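Local atomic coordinates of galacto-N-biose/lacto-N-biose I transporter substrate-binding protein (Bifidobacterium longum, PDB entry 2Z8F), a protein that binds lacto-N-biose I, galacto-N-biose and the milk tetrasaccharide lacto-N-tetraose, and probably delivers such sugars to its ABC transporter for uptake. Residues Gly179-Tyr193 and Phe361-Asn375. Residues are numbered along the deposited sequence; the frame is centred on the assembly and turned at random.
Sequences GNMISGLAGASGGWY and FTYMPGFSAVAAKMN. With BGC (beta-D-glucopyranose), chain C; GAL (beta-D-galactopyranose), chain B; NAG (2-acetamido-2-deoxy-beta-D-glucopyranose), chain D.
The Tyr193 ring is sandwiched between Trp192 CB on one face and Met364 CG on the other, the latter a CH-pi contact 3.5 Å from the ring centroid, while Thr362 O lies in plane at its edge. Met364 CG stands between the backbone N and the carbonyl carbon (chi1 46°), which lays CG over the ring; SD follows obliquely as a Met-aromatic contact, 3.4 Å from Tyr193 CE1. Phe361 turns its edge onto one face of Trp192 in a T-shaped stack, planes at 72°, with CZ 3.6 Å from Trp192 CG; Met374 SD sits at the indole edge, and its CE reaches Trp192 CH2. The Phe367 ring, one face against Tyr363, receives Tyr193 OH, Gly179 O and Ser183 CB around its rim. Tyr193 OH, close to Val370 CG1, is hydrogen-bonded to Ser399 of helix 389-405.

Without a side chain, Gly179 lets its CA come within 3.8 Å of Ala371 CB. There Gly179 N donates to Asn375 OD1 (2.8 Å), almost in line with the amide C=O. Gly179 O accepts Ser183 OG from above its carbonyl plane, and one water links that hydroxyl to Tyr363 OH. A second water over the Phe361 ring accepts from Tyr193 N and donates to Thr362 O.

Helices 179-187 and 367-375 cross nearly at right angles (98°). Asn180, near the start of the first, donates through ND2 to galactose O2 (2.9 Å); Ser368, Ala371, Ala372 and Asn375 of the second also belong to the glycan pocket, Ser368 O accepting from glucose O6. The aromatic cluster joins these sugar-contacting helices beside the oligosaccharide site, in a fold of the periplasmic-binding-protein clan.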
ATOM      1  N   GLY A 179       9.615  -5.063   0.455  1.00 16.14           N
ATOM      2  CA  GLY A 179       9.846  -3.604   0.342  1.00 16.56           C
ATOM      3  C   GLY A 179       8.669  -2.712   0.746  1.00 17.40           C
ATOM      4  O   GLY A 179       8.861  -1.509   0.991  1.00 19.51           O
ATOM      5  N   ASN A 180       7.454  -3.286   0.753  1.00 17.07           N
ATOM      6  CA  ASN A 180       6.211  -2.538   1.038  1.00 17.63           C
ATOM      7  C   ASN A 180       5.615  -2.940   2.385  1.00 17.66           C
ATOM      8  O   ASN A 180       5.314  -2.080   3.227  1.00 18.55           O
ATOM      9  CB  ASN A 180       5.168  -2.748  -0.093  1.00 18.25           C
ATOM     10  CG  ASN A 180       5.761  -2.533  -1.462  1.00 20.40           C
ATOM     11  OD1 ASN A 180       6.446  -1.539  -1.701  1.00 20.42           O
ATOM     12  ND2 ASN A 180       5.495  -3.471  -2.387  1.00 19.79           N
ATOM     13  N   MET A 181       5.423  -4.253   2.582  1.00 16.89           N
ATOM     14  CA  MET A 181       4.837  -4.774   3.816  1.00 16.11           C
ATOM     15  C   MET A 181       5.837  -4.747   4.953  1.00 16.30           C
ATOM     16  O   MET A 181       5.526  -4.261   6.056  1.00 16.31           O
ATOM     17  CB  MET A 181       4.289  -6.192   3.617  1.00 16.96           C
ATOM     18  CG  MET A 181       3.818  -6.876   4.899  1.00 17.58           C
ATOM     19  SD  MET A 181       3.105  -8.510   4.563  1.00 22.05           S
ATOM     20  CE  MET A 181       1.549  -8.053   3.763  1.00 20.20           C
ATOM     21  N   ILE A 182       7.028  -5.300   4.719  1.00 15.25           N
ATOM     22  CA  ILE A 182       8.008  -5.390   5.829  1.00 15.56           C
ATOM     23  C   ILE A 182       8.559  -4.022   6.219  1.00 15.99           C
ATOM     24  O   ILE A 182       8.768  -3.746   7.420  1.00 16.07           O
ATOM     25  CB  ILE A 182       9.077  -6.502   5.576  1.00 15.68           C
ATOM     26  CG1 ILE A 182       8.432  -7.856   5.875  1.00 15.77           C
ATOM     27  CG2 ILE A 182      10.252  -6.342   6.544  1.00 16.50           C
ATOM     28  CD1 ILE A 182       9.321  -9.083   5.457  1.00 18.60           C
ATOM     29  N   SER A 183       8.789  -3.156   5.235  1.00 16.72           N
ATOM     30  CA  SER A 183       9.147  -1.762   5.525  1.00 16.76           C
ATOM     31  C   SER A 183       8.046  -1.100   6.371  1.00 17.18           C
ATOM     32  O   SER A 183       8.330  -0.406   7.362  1.00 17.55           O
ATOM     33  CB  SER A 183       9.374  -0.954   4.241  1.00 17.87           C
ATOM     34  OG  SER A 183       8.185  -0.842   3.479  1.00 17.02           O
ATOM     35  N   GLY A 184       6.789  -1.363   6.028  1.00 16.99           N
ATOM     36  CA  GLY A 184       5.680  -0.745   6.768  1.00 15.85           C
ATOM     37  C   GLY A 184       5.607  -1.260   8.203  1.00 15.46           C
ATOM     38  O   GLY A 184       5.357  -0.483   9.138  1.00 15.69           O
ATOM     39  N   LEU A 185       5.809  -2.563   8.400  1.00 15.46           N
ATOM     40  CA  LEU A 185       5.775  -3.157   9.755  1.00 15.35           C
ATOM     41  C   LEU A 185       6.902  -2.599  10.611  1.00 16.31           C
ATOM     42  O   LEU A 185       6.683  -2.194  11.760  1.00 16.09           O
ATOM     43  CB  LEU A 185       5.884  -4.681   9.656  1.00 16.42           C
ATOM     44  CG  LEU A 185       4.675  -5.336   8.955  1.00 13.96           C
ATOM     45  CD1 LEU A 185       5.021  -6.797   8.771  1.00 15.65           C
ATOM     46  CD2 LEU A 185       3.422  -5.218   9.815  1.00 14.94           C
ATOM     47  N   ALA A 186       8.112  -2.567  10.053  1.00 16.32           N
ATOM     48  CA  ALA A 186       9.242  -1.969  10.776  1.00 17.13           C
ATOM     49  C   ALA A 186       9.006  -0.477  11.035  1.00 17.52           C
ATOM     50  O   ALA A 186       9.262   0.031  12.141  1.00 18.21           O
ATOM     51  CB  ALA A 186      10.529  -2.192  10.009  1.00 17.59           C
ATOM     52  N   GLY A 187       8.438   0.207  10.041  1.00 17.08           N
ATOM     53  CA  GLY A 187       8.244   1.671  10.057  1.00 17.63           C
ATOM     54  C   GLY A 187       7.180   2.141  11.029  1.00 18.06           C
ATOM     55  O   GLY A 187       7.118   3.342  11.376  1.00 19.62           O
ATOM     56  N   ALA A 188       6.358   1.199  11.490  1.00 17.76           N
ATOM     57  CA  ALA A 188       5.239   1.515  12.395  1.00 17.74           C
ATOM     58  C   ALA A 188       5.771   2.225  13.634  1.00 17.92           C
ATOM     59  O   ALA A 188       5.095   3.080  14.195  1.00 19.09           O
ATOM     60  CB  ALA A 188       4.518   0.244  12.783  1.00 17.85           C
ATOM     61  N   SER A 189       6.980   1.862  14.034  1.00 17.46           N
ATOM     62  CA  SER A 189       7.551   2.393  15.286  1.00 18.27           C
ATOM     63  C   SER A 189       8.587   3.488  15.098  1.00 19.03           C
ATOM     64  O   SER A 189       9.149   3.994  16.084  1.00 20.38           O
ATOM     65  CB  SER A 189       8.165   1.260  16.080  1.00 18.42           C
ATOM     66  OG  SER A 189       9.059   0.544  15.248  1.00 19.97           O
ATOM     67  N   GLY A 190       8.861   3.872  13.860  1.00 18.51           N
ATOM     68  CA  GLY A 190       9.815   4.944  13.633  1.00 19.16           C
ATOM     69  C   GLY A 190      10.331   5.009  12.212  1.00 18.81           C
ATOM     70  O   GLY A 190      10.485   3.982  11.533  1.00 18.97           O
ATOM     71  N   GLY A 191      10.613   6.226  11.772  1.00 18.52           N
ATOM     72  CA  GLY A 191      11.102   6.466  10.424  1.00 17.42           C
ATOM     73  C   GLY A 191      12.503   5.919  10.215  1.00 17.36           C
ATOM     74  O   GLY A 191      13.275   5.727  11.170  1.00 17.93           O
ATOM     75  N   TRP A 192      12.816   5.654   8.959  1.00 16.26           N
ATOM     76  CA  TRP A 192      14.164   5.302   8.522  1.00 16.89           C
ATOM     77  C   TRP A 192      14.941   6.465   7.911  1.00 17.74           C
ATOM     78  O   TRP A 192      16.155   6.385   7.779  1.00 18.28           O
ATOM     79  CB  TRP A 192      14.077   4.230   7.425  1.00 16.46           C
ATOM     80  CG  TRP A 192      13.643   2.895   7.900  1.00 15.78           C
ATOM     81  CD1 TRP A 192      13.422   2.489   9.193  1.00 14.86           C
ATOM     82  CD2 TRP A 192      13.456   1.733   7.080  1.00 14.83           C
ATOM     83  NE1 TRP A 192      13.067   1.152   9.231  1.00 15.55           N
ATOM     84  CE2 TRP A 192      13.106   0.664   7.942  1.00 14.35           C
ATOM     85  CE3 TRP A 192      13.575   1.497   5.701  1.00 17.04           C
ATOM     86  CZ2 TRP A 192      12.841  -0.625   7.473  1.00 16.18           C
ATOM     87  CZ3 TRP A 192      13.323   0.217   5.237  1.00 14.77           C
ATOM     88  CH2 TRP A 192      12.958  -0.825   6.112  1.00 13.85           C
ATOM     89  N   TYR A 193      14.233   7.506   7.479  1.00 18.00           N
ATOM     90  CA  TYR A 193      14.824   8.548   6.635  1.00 19.49           C
ATOM     91  C   TYR A 193      14.464   9.922   7.153  1.00 21.40           C
ATOM     92  O   TYR A 193      13.282  10.213   7.356  1.00 21.16           O
ATOM     93  CB  TYR A 193      14.316   8.429   5.196  1.00 19.69           C
ATOM     94  CG  TYR A 193      14.505   7.050   4.589  1.00 19.54           C
ATOM     95  CD1 TYR A 193      15.786   6.541   4.348  1.00 18.05           C
ATOM     96  CD2 TYR A 193      13.404   6.273   4.235  1.00 19.36           C
ATOM     97  CE1 TYR A 193      15.959   5.255   3.811  1.00 19.76           C
ATOM     98  CE2 TYR A 193      13.567   4.988   3.682  1.00 16.27           C
ATOM     99  CZ  TYR A 193      14.842   4.504   3.457  1.00 17.86           C
ATOM    100  OH  TYR A 193      15.002   3.252   2.882  1.00 18.35           O
ATOM    101  N   PHE A 361       5.681   7.997   7.923  1.00 18.99           N
ATOM    102  CA  PHE A 361       6.927   7.423   7.385  1.00 18.32           C
ATOM    103  C   PHE A 361       7.383   8.167   6.134  1.00 19.22           C
ATOM    104  O   PHE A 361       6.768   8.071   5.068  1.00 19.50           O
ATOM    105  CB  PHE A 361       6.754   5.923   7.069  1.00 17.56           C
ATOM    106  CG  PHE A 361       8.062   5.189   6.807  1.00 17.42           C
ATOM    107  CD1 PHE A 361       8.748   4.579   7.862  1.00 17.20           C
ATOM    108  CD2 PHE A 361       8.616   5.126   5.518  1.00 15.50           C
ATOM    109  CE1 PHE A 361       9.962   3.897   7.646  1.00 16.14           C
ATOM    110  CE2 PHE A 361       9.829   4.416   5.284  1.00 17.39           C
ATOM    111  CZ  PHE A 361      10.489   3.797   6.350  1.00 17.35           C
ATOM    112  N   THR A 362       8.453   8.943   6.266  1.00 18.61           N
ATOM    113  CA  THR A 362       9.070   9.616   5.127  1.00 19.13           C
ATOM    114  C   THR A 362       9.777   8.584   4.241  1.00 18.23           C
ATOM    115  O   THR A 362      10.529   7.756   4.755  1.00 18.17           O
ATOM    116  CB  THR A 362      10.082  10.693   5.621  1.00 19.79           C
ATOM    117  OG1 THR A 362       9.349  11.710   6.328  1.00 21.33           O
ATOM    118  CG2 THR A 362      10.856  11.327   4.454  1.00 20.72           C
ATOM    119  N   TYR A 363       9.504   8.626   2.929  1.00 17.55           N
ATOM    120  CA  TYR A 363      10.248   7.819   1.962  1.00 16.92           C
ATOM    121  C   TYR A 363      11.293   8.657   1.232  1.00 17.45           C
ATOM    122  O   TYR A 363      10.957   9.664   0.604  1.00 17.99           O
ATOM    123  CB  TYR A 363       9.299   7.191   0.933  1.00 16.18           C
ATOM    124  CG  TYR A 363       8.352   6.201   1.547  1.00 15.84           C
ATOM    125  CD1 TYR A 363       8.695   4.844   1.688  1.00 15.98           C
ATOM    126  CD2 TYR A 363       7.100   6.626   2.022  1.00 15.30           C
ATOM    127  CE1 TYR A 363       7.811   3.931   2.254  1.00 14.75           C
ATOM    128  CE2 TYR A 363       6.207   5.733   2.591  1.00 14.99           C
ATOM    129  CZ  TYR A 363       6.553   4.393   2.725  1.00 15.55           C
ATOM    130  OH  TYR A 363       5.662   3.520   3.282  1.00 17.27           O
ATOM    131  N   MET A 364      12.560   8.225   1.282  1.00 17.95           N
ATOM    132  CA  MET A 364      13.597   8.901   0.496  1.00 16.90           C
ATOM    133  C   MET A 364      13.304   8.815  -1.007  1.00 17.61           C
ATOM    134  O   MET A 364      12.714   7.833  -1.471  1.00 18.58           O
ATOM    135  CB  MET A 364      14.969   8.246   0.734  1.00 17.30           C
ATOM    136  CG  MET A 364      14.947   6.713   0.682  1.00 15.58           C
ATOM    137  SD  MET A 364      16.636   6.054   0.564  1.00 18.23           S
ATOM    138  CE  MET A 364      16.842   6.057  -1.201  1.00 16.68           C
ATOM    139  N   PRO A 365      13.747   9.809  -1.764  1.00 18.10           N
ATOM    140  CA  PRO A 365      13.695   9.657  -3.239  1.00 18.15           C
ATOM    141  C   PRO A 365      14.549   8.471  -3.670  1.00 18.76           C
ATOM    142  O   PRO A 365      15.710   8.371  -3.260  1.00 19.33           O
ATOM    143  CB  PRO A 365      14.286  10.958  -3.768  1.00 18.13           C
ATOM    144  CG  PRO A 365      14.910  11.654  -2.584  1.00 20.37           C
ATOM    145  CD  PRO A 365      14.315  11.096  -1.330  1.00 18.68           C
ATOM    146  N   GLY A 366      13.991   7.590  -4.506  1.00 18.95           N
ATOM    147  CA  GLY A 366      14.724   6.384  -4.920  1.00 18.67           C
ATOM    148  C   GLY A 366      14.410   5.136  -4.109  1.00 17.56           C
ATOM    149  O   GLY A 366      15.087   4.098  -4.221  1.00 17.92           O
ATOM    150  N   PHE A 367      13.354   5.210  -3.301  1.00 17.89           N
ATOM    151  CA  PHE A 367      12.974   4.083  -2.453  1.00 16.75           C
ATOM    152  C   PHE A 367      12.661   2.819  -3.275  1.00 16.76           C
ATOM    153  O   PHE A 367      12.751   1.704  -2.773  1.00 16.44           O
ATOM    154  CB  PHE A 367      11.783   4.443  -1.545  1.00 17.62           C
ATOM    155  CG  PHE A 367      11.434   3.357  -0.577  1.00 17.83           C
ATOM    156  CD1 PHE A 367      12.209   3.153   0.585  1.00 18.02           C
ATOM    157  CD2 PHE A 367      10.350   2.506  -0.806  1.00 18.27           C
ATOM    158  CE1 PHE A 367      11.902   2.126   1.479  1.00 17.55           C
ATOM    159  CE2 PHE A 367      10.037   1.483   0.081  1.00 18.37           C
ATOM    160  CZ  PHE A 367      10.804   1.287   1.236  1.00 17.42           C
ATOM    161  N   SER A 368      12.341   2.998  -4.551  1.00 17.75           N
ATOM    162  CA  SER A 368      12.077   1.835  -5.390  1.00 18.77           C
ATOM    163  C   SER A 368      13.250   0.850  -5.435  1.00 18.20           C
ATOM    164  O   SER A 368      13.040  -0.371  -5.464  1.00 18.31           O
ATOM    165  CB  SER A 368      11.703   2.301  -6.793  1.00 18.99           C
ATOM    166  OG  SER A 368      12.818   2.879  -7.442  1.00 20.71           O
ATOM    167  N   ALA A 369      14.473   1.386  -5.434  1.00 18.73           N
ATOM    168  CA  ALA A 369      15.689   0.564  -5.412  1.00 18.09           C
ATOM    169  C   ALA A 369      15.857  -0.122  -4.068  1.00 18.07           C
ATOM    170  O   ALA A 369      16.365  -1.234  -3.997  1.00 18.01           O
ATOM    171  CB  ALA A 369      16.927   1.426  -5.719  1.00 18.81           C
ATOM    172  N   VAL A 370      15.487   0.572  -2.991  1.00 17.62           N
ATOM    173  CA  VAL A 370      15.513  -0.038  -1.673  1.00 17.28           C
ATOM    174  C   VAL A 370      14.533  -1.193  -1.578  1.00 17.21           C
ATOM    175  O   VAL A 370      14.874  -2.280  -1.117  1.00 17.86           O
ATOM    176  CB  VAL A 370      15.254   1.008  -0.581  1.00 16.98           C
ATOM    177  CG1 VAL A 370      15.435   0.385   0.785  1.00 18.85           C
ATOM    178  CG2 VAL A 370      16.194   2.180  -0.808  1.00 15.96           C
ATOM    179  N   ALA A 371      13.300  -0.959  -2.023  1.00 16.71           N
ATOM    180  CA  ALA A 371      12.303  -2.006  -2.028  1.00 16.52           C
ATOM    181  C   ALA A 371      12.737  -3.204  -2.888  1.00 16.79           C
ATOM    182  O   ALA A 371      12.545  -4.360  -2.486  1.00 18.56           O
ATOM    183  CB  ALA A 371      10.972  -1.426  -2.502  1.00 16.95           C
ATOM    184  N   ALA A 372      13.352  -2.919  -4.037  1.00 17.54           N
ATOM    185  CA  ALA A 372      13.868  -3.971  -4.915  1.00 17.58           C
ATOM    186  C   ALA A 372      14.899  -4.838  -4.182  1.00 17.93           C
ATOM    187  O   ALA A 372      14.815  -6.078  -4.202  1.00 18.00           O
ATOM    188  CB  ALA A 372      14.457  -3.362  -6.187  1.00 18.32           C
ATOM    189  N   LYS A 373      15.832  -4.185  -3.485  1.00 17.97           N
ATOM    190  CA  LYS A 373      16.887  -4.896  -2.738  1.00 18.27           C
ATOM    191  C   LYS A 373      16.282  -5.680  -1.589  1.00 17.75           C
ATOM    192  O   LYS A 373      16.666  -6.822  -1.345  1.00 17.29           O
ATOM    193  CB  LYS A 373      17.947  -3.926  -2.185  1.00 18.38           C
ATOM    194  CG  LYS A 373      19.133  -4.679  -1.554  1.00 20.75           C
ATOM    195  CD  LYS A 373      19.954  -5.284  -2.678  1.00 25.63           C
ATOM    196  CE  LYS A 373      20.876  -6.354  -2.215  1.00 31.44           C
ATOM    197  NZ  LYS A 373      21.638  -6.789  -3.421  1.00 32.25           N
ATOM    198  N   MET A 374      15.328  -5.063  -0.878  1.00 17.16           N
ATOM    199  CA  MET A 374      14.634  -5.749   0.208  1.00 16.59           C
ATOM    200  C   MET A 374      13.973  -7.047  -0.234  1.00 17.08           C
ATOM    201  O   MET A 374      14.097  -8.067   0.433  1.00 16.25           O
ATOM    202  CB  MET A 374      13.623  -4.810   0.905  1.00 17.03           C
ATOM    203  CG  MET A 374      14.311  -3.696   1.733  1.00 15.37           C
ATOM    204  SD  MET A 374      13.035  -2.647   2.487  1.00 17.40           S
ATOM    205  CE  MET A 374      12.345  -3.714   3.663  1.00 15.48           C
ATOM    206  N   ASN A 375      13.316  -7.015  -1.394  1.00 16.88           N
ATOM    207  CA  ASN A 375      12.673  -8.206  -1.931  1.00 17.46           C
ATOM    208  C   ASN A 375      13.687  -9.300  -2.308  1.00 17.14           C
ATOM    209  O   ASN A 375      13.464 -10.471  -2.034  1.00 18.31           O
ATOM    210  CB  ASN A 375      11.880  -7.839  -3.177  1.00 16.29           C
ATOM    211  CG  ASN A 375      10.547  -7.142  -2.862  1.00 20.22           C
ATOM    212  OD1 ASN A 375      10.276  -6.718  -1.724  1.00 18.89           O
ATOM    213  ND2 ASN A 375       9.688  -7.067  -3.886  1.00 23.35           N
TER
HETATM  214  C2  BGC C   1      10.744  -6.488  -8.266  1.00 30.46           C
HETATM  215  C3  BGC C   1       9.270  -6.118  -8.102  1.00 29.88           C
HETATM  216  C4  BGC C   1       9.042  -5.124  -6.937  1.00 26.98           C
HETATM  217  C5  BGC C   1      10.061  -3.977  -7.041  1.00 27.80           C
HETATM  218  C6  BGC C   1      10.013  -2.938  -5.915  1.00 27.20           C
HETATM  219  C1  BGC C   1      11.607  -5.243  -8.302  1.00 28.66           C
HETATM  220  O1  BGC C   1      12.947  -5.674  -8.366  1.00 29.58           O
HETATM  221  O2  BGC C   1      10.945  -7.219  -9.467  1.00 31.31           O
HETATM  222  O3  BGC C   1       8.564  -7.322  -7.898  1.00 33.65           O
HETATM  223  O4  BGC C   1       7.733  -4.567  -7.006  1.00 23.46           O
HETATM  224  O5  BGC C   1      11.390  -4.484  -7.113  1.00 26.92           O
HETATM  225  O6  BGC C   1      10.642  -1.755  -6.394  1.00 28.96           O
HETATM  226  C1  GAL B   2       6.708  -5.291  -6.333  1.00 22.12           C
HETATM  227  C2  GAL B   2       5.565  -4.272  -6.192  1.00 19.52           C
HETATM  228  C3  GAL B   2       4.233  -4.899  -5.803  1.00 17.69           C
HETATM  229  C4  GAL B   2       3.921  -6.114  -6.684  1.00 20.80           C
HETATM  230  C5  GAL B   2       5.124  -7.061  -6.697  1.00 22.18           C
HETATM  231  C6  GAL B   2       4.927  -8.245  -7.641  1.00 24.46           C
HETATM  232  O2  GAL B   2       5.960  -3.331  -5.228  1.00 21.11           O
HETATM  233  O3  GAL B   2       3.312  -3.813  -5.924  1.00 18.45           O
HETATM  234  O4  GAL B   2       3.733  -5.614  -7.982  1.00 22.10           O
HETATM  235  O5  GAL B   2       6.273  -6.372  -7.126  1.00 22.28           O
HETATM  236  O6  GAL B   2       6.113  -9.044  -7.571  1.00 26.92           O
HETATM  237  C1  NAG D   3       1.979  -4.045  -5.449  1.00 17.18           C
HETATM  238  C2  NAG D   3       1.362  -2.669  -5.195  1.00 15.61           C
HETATM  239  C3  NAG D   3      -0.155  -2.687  -4.952  1.00 15.90           C
HETATM  240  C4  NAG D   3      -0.848  -3.572  -6.027  1.00 16.84           C
HETATM  241  C5  NAG D   3      -0.145  -4.935  -6.033  1.00 17.88           C
HETATM  242  C6  NAG D   3      -0.853  -5.938  -6.950  1.00 21.08           C
HETATM  243  C7  NAG D   3       2.609  -0.875  -4.175  1.00 16.02           C
HETATM  244  C8  NAG D   3       3.268  -0.355  -2.925  1.00 16.90           C
HETATM  245  N2  NAG D   3       2.058  -2.068  -4.042  1.00 16.83           N
HETATM  246  O3  NAG D   3      -0.477  -1.305  -5.010  1.00 15.72           O
HETATM  247  O4  NAG D   3      -2.194  -3.757  -5.665  1.00 19.40           O
HETATM  248  O5  NAG D   3       1.200  -4.723  -6.425  1.00 18.68           O
HETATM  249  O6  NAG D   3      -0.735  -5.487  -8.277  1.00 21.50           O
HETATM  250  O7  NAG D   3       2.598  -0.174  -5.188  1.00 17.59           O
HETATM  251  O   HOH W   1       6.077   0.896   3.395  1.00 16.86           O
HETATM  252  O   HOH W   2      11.215   7.377   7.269  1.00 18.25           O